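Local coordinates for protein Hcp1 family type VI secretion system effector (Salmonella typhimurium, PDB 5XHH) that is probably secreted through the type VI secretion system and, as in other Hcp proteins, may build its tube from ring-shaped hexamers, at residues L7-I12 with V125-S130; F58-Y61 with A65-N68. One frame throughout, in Å; residues are numbered along the deposited sequence.

Contact 1: residues L7-I12 with V125-S130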
ATOM      1  N   LEU A   7       5.705  -4.601  -0.707  1.00 21.43           N
ATOM      2  CA  LEU A   7       4.470  -4.466   0.048  1.00 22.19           C
ATOM      3  C   LEU A   7       4.190  -5.782   0.752  1.00 24.47           C
ATOM      4  O   LEU A   7       3.962  -6.805   0.103  1.00 25.83           O
ATOM      5  CB  LEU A   7       3.296  -4.066  -0.841  1.00 23.10           C
ATOM      6  CG  LEU A   7       1.989  -3.860  -0.077  1.00 26.78           C
ATOM      7  CD1 LEU A   7       2.178  -2.833   1.032  1.00 25.56           C
ATOM      8  CD2 LEU A   7       0.857  -3.433  -1.013  1.00 25.32           C
ATOM      9  N   LYS A   8       4.221  -5.748   2.076  1.00 26.37           N
ATOM     10  CA  LYS A   8       3.948  -6.898   2.918  1.00 27.86           C
ATOM     11  C   LYS A   8       2.516  -6.772   3.418  1.00 25.88           C
ATOM     12  O   LYS A   8       2.202  -5.860   4.185  1.00 28.65           O
ATOM     13  CB  LYS A   8       4.938  -6.946   4.078  1.00 27.58           C
ATOM     14  CG  LYS A   8       4.703  -8.113   5.038  1.00 31.56           C
ATOM     15  CD  LYS A   8       5.352  -7.867   6.390  1.00 30.27           C
ATOM     16  CE  LYS A   8       5.316  -9.134   7.240  1.00 35.70           C
ATOM     17  NZ  LYS A   8       5.540  -8.835   8.667  1.00 33.10           N
ATOM     18  N   ILE A   9       1.646  -7.687   3.000  1.00 24.30           N
ATOM     19  CA  ILE A   9       0.251  -7.684   3.408  1.00 25.97           C
ATOM     20  C   ILE A   9      -0.017  -8.911   4.271  1.00 27.57           C
ATOM     21  O   ILE A   9       0.229 -10.042   3.839  1.00 26.95           O
ATOM     22  CB  ILE A   9      -0.693  -7.662   2.194  1.00 27.68           C
ATOM     23  CG1 ILE A   9      -0.400  -6.452   1.300  1.00 27.26           C
ATOM     24  CG2 ILE A   9      -2.139  -7.634   2.672  1.00 24.74           C
ATOM     25  CD1 ILE A   9      -1.263  -6.408   0.060  1.00 27.73           C
ATOM     26  N   ASP A  10      -0.530  -8.688   5.484  1.00 28.61           N
ATOM     27  CA  ASP A  10      -0.891  -9.805   6.354  1.00 25.99           C
ATOM     28  C   ASP A  10      -1.849 -10.744   5.628  1.00 30.75           C
ATOM     29  O   ASP A  10      -2.855 -10.307   5.063  1.00 31.84           O
ATOM     30  CB  ASP A  10      -1.543  -9.302   7.642  1.00 29.85           C
ATOM     31  CG  ASP A  10      -0.554  -8.715   8.627  1.00 29.58           C
ATOM     32  OD1 ASP A  10       0.667  -8.848   8.422  1.00 34.02           O
ATOM     33  OD2 ASP A  10      -1.013  -8.146   9.637  1.00 37.05           O
ATOM     34  N   GLY A  11      -1.523 -12.032   5.626  1.00 34.24           N
ATOM     35  CA  GLY A  11      -2.364 -13.021   4.990  1.00 29.84           C
ATOM     36  C   GLY A  11      -2.352 -13.024   3.474  1.00 34.95           C
ATOM     37  O   GLY A  11      -3.001 -13.884   2.873  1.00 36.28           O
ATOM     38  N   ILE A  12      -1.638 -12.102   2.832  1.00 31.10           N
ATOM     39  CA  ILE A  12      -1.604 -12.047   1.372  1.00 29.27           C
ATOM     40  C   ILE A  12      -0.156 -12.004   0.915  1.00 30.99           C
ATOM     41  O   ILE A  12       0.391 -10.932   0.635  1.00 31.80           O
ATOM     42  CB  ILE A  12      -2.397 -10.843   0.827  1.00 27.07           C
ATOM     43  CG1 ILE A  12      -3.861 -10.957   1.236  1.00 27.87           C
ATOM     44  CG2 ILE A  12      -2.345 -10.787  -0.698  1.00 28.47           C
ATOM     45  CD1 ILE A  12      -4.735  -9.880   0.687  1.00 30.16           C
ATOM     46  N   VAL A 125      -4.477  -2.121  -7.761  1.00 22.20           N
ATOM     47  CA  VAL A 125      -5.127  -2.521  -6.523  1.00 21.92           C
ATOM     48  C   VAL A 125      -5.316  -1.282  -5.662  1.00 24.95           C
ATOM     49  O   VAL A 125      -4.416  -0.444  -5.552  1.00 25.02           O
ATOM     50  CB  VAL A 125      -4.296  -3.574  -5.756  1.00 23.40           C
ATOM     51  CG1 VAL A 125      -5.016  -4.001  -4.476  1.00 21.03           C
ATOM     52  CG2 VAL A 125      -3.988  -4.771  -6.644  1.00 23.58           C
ATOM     53  N   GLU A 126      -6.479  -1.168  -5.050  1.00 20.94           N
ATOM     54  CA  GLU A 126      -6.722  -0.147  -4.053  1.00 23.22           C
ATOM     55  C   GLU A 126      -7.041  -0.821  -2.733  1.00 24.87           C
ATOM     56  O   GLU A 126      -7.883  -1.734  -2.685  1.00 25.58           O
ATOM     57  CB  GLU A 126      -7.852   0.776  -4.463  1.00 24.03           C
ATOM     58  CG  GLU A 126      -7.524   1.644  -5.658  1.00 21.85           C
ATOM     59  CD  GLU A 126      -8.667   2.584  -5.970  1.00 28.19           C
ATOM     60  OE1 GLU A 126      -9.422   2.902  -5.027  1.00 30.48           O
ATOM     61  OE2 GLU A 126      -8.810   2.995  -7.142  1.00 30.59           O
ATOM     62  N   LEU A 127      -6.357  -0.356  -1.681  1.00 24.96           N
ATOM     63  CA  LEU A 127      -6.556  -0.786  -0.304  1.00 23.88           C
ATOM     64  C   LEU A 127      -6.954   0.428   0.515  1.00 28.52           C
ATOM     65  O   LEU A 127      -6.224   1.426   0.549  1.00 25.56           O
ATOM     66  CB  LEU A 127      -5.290  -1.402   0.287  1.00 23.12           C
ATOM     67  CG  LEU A 127      -4.494  -2.466  -0.456  1.00 21.20           C
ATOM     68  CD1 LEU A 127      -3.221  -2.763   0.309  1.00 22.06           C
ATOM     69  CD2 LEU A 127      -5.311  -3.728  -0.669  1.00 21.53           C
ATOM     70  N   SER A 128      -8.102   0.357   1.168  1.00 26.54           N
ATOM     71  CA  SER A 128      -8.421   1.407   2.112  1.00 27.25           C
ATOM     72  C   SER A 128      -7.708   1.111   3.420  1.00 26.39           C
ATOM     73  O   SER A 128      -7.456  -0.044   3.755  1.00 26.91           O
ATOM     74  CB  SER A 128      -9.927   1.502   2.329  1.00 29.50           C
ATOM     75  OG  SER A 128     -10.375   0.328   2.961  1.00 33.60           O
ATOM     76  N   PHE A 129      -7.338   2.167   4.140  1.00 26.52           N
ATOM     77  CA  PHE A 129      -6.692   2.010   5.433  1.00 28.00           C
ATOM     78  C   PHE A 129      -7.206   3.092   6.368  1.00 26.85           C
ATOM     79  O   PHE A 129      -7.526   4.204   5.939  1.00 28.76           O
ATOM     80  CB  PHE A 129      -5.151   2.079   5.324  1.00 22.97           C
ATOM     81  CG  PHE A 129      -4.640   3.363   4.731  1.00 23.97           C
ATOM     82  CD1 PHE A 129      -4.471   3.489   3.362  1.00 26.69           C
ATOM     83  CD2 PHE A 129      -4.341   4.445   5.536  1.00 24.43           C
ATOM     84  CE1 PHE A 129      -4.004   4.676   2.806  1.00 25.23           C
ATOM     85  CE2 PHE A 129      -3.877   5.633   4.992  1.00 28.09           C
ATOM     86  CZ  PHE A 129      -3.707   5.746   3.614  1.00 25.44           C
ATOM     87  N   SER A 130      -7.288   2.768   7.651  1.00 28.16           N
ATOM     88  CA  SER A 130      -7.711   3.792   8.589  1.00 30.72           C
ATOM     89  C   SER A 130      -6.556   4.484   9.297  1.00 26.86           C
ATOM     90  O   SER A 130      -6.755   5.589   9.800  1.00 27.68           O
ATOM     91  CB  SER A 130      -8.695   3.210   9.611  1.00 36.28           C
ATOM     92  OG  SER A 130      -8.266   1.957  10.055  1.00 39.94           O
TER
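Leu127 and Ile9 reach toward each other tip to tip. Their outermost methyl groups, CD1 of Leu127 and CD1 of Ile9, lie 4.1 Å apart. In Leu127, CG is anti to the carbonyl carbon (chi1 -49°), and CD1 continues the line away from CA. Ile9 CG1 takes the same setting, and its CD1 is also extended. Leu7 lies two residues back on the same strand and points to the same side as Ile9. Its CD2 comes to 4.3 Å from CD1 of Leu127, so one leucine methyl meets two aliphatic tips.

The backbones stay well apart, with Ile9 CA 10.4 Å from Leu127 CA. This is packing between two sheets of the Hcp barrel, not pairing within one. Strand 3-9 belongs to one sheet and strand 121-129 to the other. Leu69 of helix 66-75 also packs on Ile9. After Ile9 the chain leaves the strand through a type II turn, closed by Ile12 N to Ile9 O at 3.0 Å. The two segments bury 78 Å² between them. All three touching residues are buried, and the contact adds a small, purely apolar, water-excluding piece to the packing between the two sheets.

Contact 2: residues F58-Y61 with A65-N68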
ATOM      1  N   PHE A  58      -1.866   0.904  -5.764  1.00 23.52           N
ATOM      2  CA  PHE A  58      -0.576   0.379  -6.197  1.00 23.01           C
ATOM      3  C   PHE A  58      -0.752  -0.521  -7.413  1.00 23.40           C
ATOM      4  O   PHE A  58      -1.846  -1.006  -7.699  1.00 23.38           O
ATOM      5  CB  PHE A  58       0.174  -0.348  -5.061  1.00 21.09           C
ATOM      6  CG  PHE A  58      -0.365  -1.711  -4.705  1.00 21.29           C
ATOM      7  CD1 PHE A  58       0.125  -2.848  -5.329  1.00 23.97           C
ATOM      8  CD2 PHE A  58      -1.297  -1.860  -3.705  1.00 23.35           C
ATOM      9  CE1 PHE A  58      -0.357  -4.110  -4.999  1.00 24.66           C
ATOM     10  CE2 PHE A  58      -1.776  -3.124  -3.355  1.00 24.05           C
ATOM     11  CZ  PHE A  58      -1.297  -4.245  -4.001  1.00 24.50           C
ATOM     12  N   ASP A  59       0.351  -0.723  -8.127  1.00 21.01           N
ATOM     13  CA  ASP A  59       0.405  -1.554  -9.331  1.00 25.98           C
ATOM     14  C   ASP A  59       1.401  -2.685  -9.093  1.00 26.81           C
ATOM     15  O   ASP A  59       2.463  -2.470  -8.489  1.00 22.51           O
ATOM     16  CB  ASP A  59       0.837  -0.709 -10.555  1.00 26.15           C
ATOM     17  CG  ASP A  59       0.623  -1.420 -11.899  1.00 30.95           C
ATOM     18  OD1 ASP A  59      -0.099  -2.449 -11.988  1.00 31.19           O
ATOM     19  OD2 ASP A  59       1.194  -0.930 -12.894  1.00 34.29           O
ATOM     20  N   HIS A  60       1.063  -3.891  -9.539  1.00 23.42           N
ATOM     21  CA  HIS A  60       2.070  -4.943  -9.531  1.00 21.73           C
ATOM     22  C   HIS A  60       1.823  -5.852 -10.726  1.00 25.41           C
ATOM     23  O   HIS A  60       0.755  -5.816 -11.344  1.00 25.39           O
ATOM     24  CB  HIS A  60       2.057  -5.736  -8.212  1.00 22.16           C
ATOM     25  CG  HIS A  60       0.839  -6.596  -8.033  1.00 22.32           C
ATOM     26  ND1 HIS A  60       0.909  -7.917  -7.642  1.00 22.60           N
ATOM     27  CD2 HIS A  60      -0.475  -6.329  -8.215  1.00 22.12           C
ATOM     28  CE1 HIS A  60      -0.309  -8.424  -7.592  1.00 22.09           C
ATOM     29  NE2 HIS A  60      -1.166  -7.480  -7.936  1.00 22.07           N
ATOM     30  N   TYR A  61       2.830  -6.650 -11.072  1.00 25.03           N
ATOM     31  CA  TYR A  61       2.594  -7.722 -12.030  1.00 26.64           C
ATOM     32  C   TYR A  61       1.628  -8.721 -11.417  1.00 25.49           C
ATOM     33  O   TYR A  61       1.627  -8.933 -10.204  1.00 25.59           O
ATOM     34  CB  TYR A  61       3.904  -8.415 -12.421  1.00 27.80           C
ATOM     35  CG  TYR A  61       4.800  -7.550 -13.267  1.00 27.76           C
ATOM     36  CD1 TYR A  61       4.344  -7.031 -14.464  1.00 29.39           C
ATOM     37  CD2 TYR A  61       6.095  -7.255 -12.874  1.00 29.43           C
ATOM     38  CE1 TYR A  61       5.139  -6.229 -15.239  1.00 33.31           C
ATOM     39  CE2 TYR A  61       6.917  -6.445 -13.655  1.00 29.89           C
ATOM     40  CZ  TYR A  61       6.422  -5.937 -14.835  1.00 34.87           C
ATOM     41  OH  TYR A  61       7.194  -5.135 -15.636  1.00 34.89           O
ATOM     42  N   ALA A  65      -0.057 -13.023  -5.209  1.00 29.48           N
ATOM     43  CA  ALA A  65      -1.008 -12.324  -4.347  1.00 26.42           C
ATOM     44  C   ALA A  65      -2.354 -12.108  -5.022  1.00 25.44           C
ATOM     45  O   ALA A  65      -3.365 -11.944  -4.330  1.00 23.75           O
ATOM     46  CB  ALA A  65      -0.438 -10.971  -3.908  1.00 26.06           C
ATOM     47  N   SER A  66      -2.384 -12.134  -6.357  1.00 25.25           N
ATOM     48  CA  SER A  66      -3.570 -11.692  -7.082  1.00 23.54           C
ATOM     49  C   SER A  66      -4.830 -12.470  -6.724  1.00 24.25           C
ATOM     50  O   SER A  66      -5.848 -11.829  -6.415  1.00 26.78           O
ATOM     51  CB  SER A  66      -3.271 -11.726  -8.584  1.00 25.91           C
ATOM     52  OG  SER A  66      -2.315 -10.746  -8.913  1.00 25.45           O
ATOM     53  N   PRO A  67      -4.851 -13.810  -6.727  1.00 24.41           N
ATOM     54  CA  PRO A  67      -6.098 -14.493  -6.344  1.00 24.10           C
ATOM     55  C   PRO A  67      -6.541 -14.158  -4.935  1.00 27.14           C
ATOM     56  O   PRO A  67      -7.748 -14.087  -4.670  1.00 24.37           O
ATOM     57  CB  PRO A  67      -5.753 -15.986  -6.494  1.00 26.21           C
ATOM     58  CG  PRO A  67      -4.556 -16.027  -7.394  1.00 25.86           C
ATOM     59  CD  PRO A  67      -3.785 -14.779  -7.033  1.00 26.21           C
ATOM     60  N   ASN A  68      -5.600 -13.919  -4.018  1.00 27.63           N
ATOM     61  CA  ASN A  68      -5.999 -13.592  -2.657  1.00 26.65           C
ATOM     62  C   ASN A  68      -6.438 -12.146  -2.519  1.00 27.08           C
ATOM     63  O   ASN A  68      -7.344 -11.860  -1.732  1.00 27.52           O
ATOM     64  CB  ASN A  68      -4.867 -13.909  -1.683  1.00 30.15           C
ATOM     65  CG  ASN A  68      -4.872 -15.362  -1.266  1.00 35.29           C
ATOM     66  OD1 ASN A  68      -5.928 -15.928  -1.015  1.00 37.73           O
ATOM     67  ND2 ASN A  68      -3.702 -15.977  -1.220  1.00 37.60           N
TER
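His60 of strand 51-61 and Ser66 of helix 66-75 make the closest approach. Ser66 OG lies 3.3 Å from CE1 of the imidazole and 3.6 Å from NE2 of His60. It comes at the ring obliquely. This is a close approach and not a hydrogen bond between the two side chains. The ring swings toward the helix because His60 CG sits between the backbone N and the carbonyl carbon (chi1 70°).

The apolar part is small. Ala65 CB lies 4.5 Å from His60 CE1, a loose contact, again oblique to the ring plane.

The hydrogen bonds run through carboxylates from outside the segments: Glu123 OE2 pairs with both His60 NE2 and Ser66 OG, so one oxygen links strand and helix. Asp63 OD2 pairs with His60 ND1, while Asp63 OD1 takes the N-H of Ala65 and Asp63 N bonds to Ser66 OG. With a carboxylate at each nitrogen, the imidazole is fixed in rotation and probably favours the doubly protonated form.

The contact closes the short connection from strand 51-61 into helix 66-75. Strand 121-129 runs antiparallel beside strand 51-61 and supplies Glu123, and Ile25 of strand 25-26 packs on both His60 and Ala65.

How the contacts relate
The centres of contact 1 and contact 2 are about 10 Å apart, and the two touch directly. Strands 51-61 and 121-129 are neighbours in one sheet, where Val125 N probably hydrogen-bonds to Phe58 O at 2.9 Å. The Phe58 ring joins the apolar packing of contact 1. Its CE2 lies 3.5 Å from Leu7 CD2 and 4.0 Å from Leu127 CD1. On another side, Ile12 CG2 packs on Ala65 CB at 3.7 Å, which brings the turn after strand 3-9 against segment 65-68. An apolar inter-sheet core thus passes into a polar strand-to-helix junction.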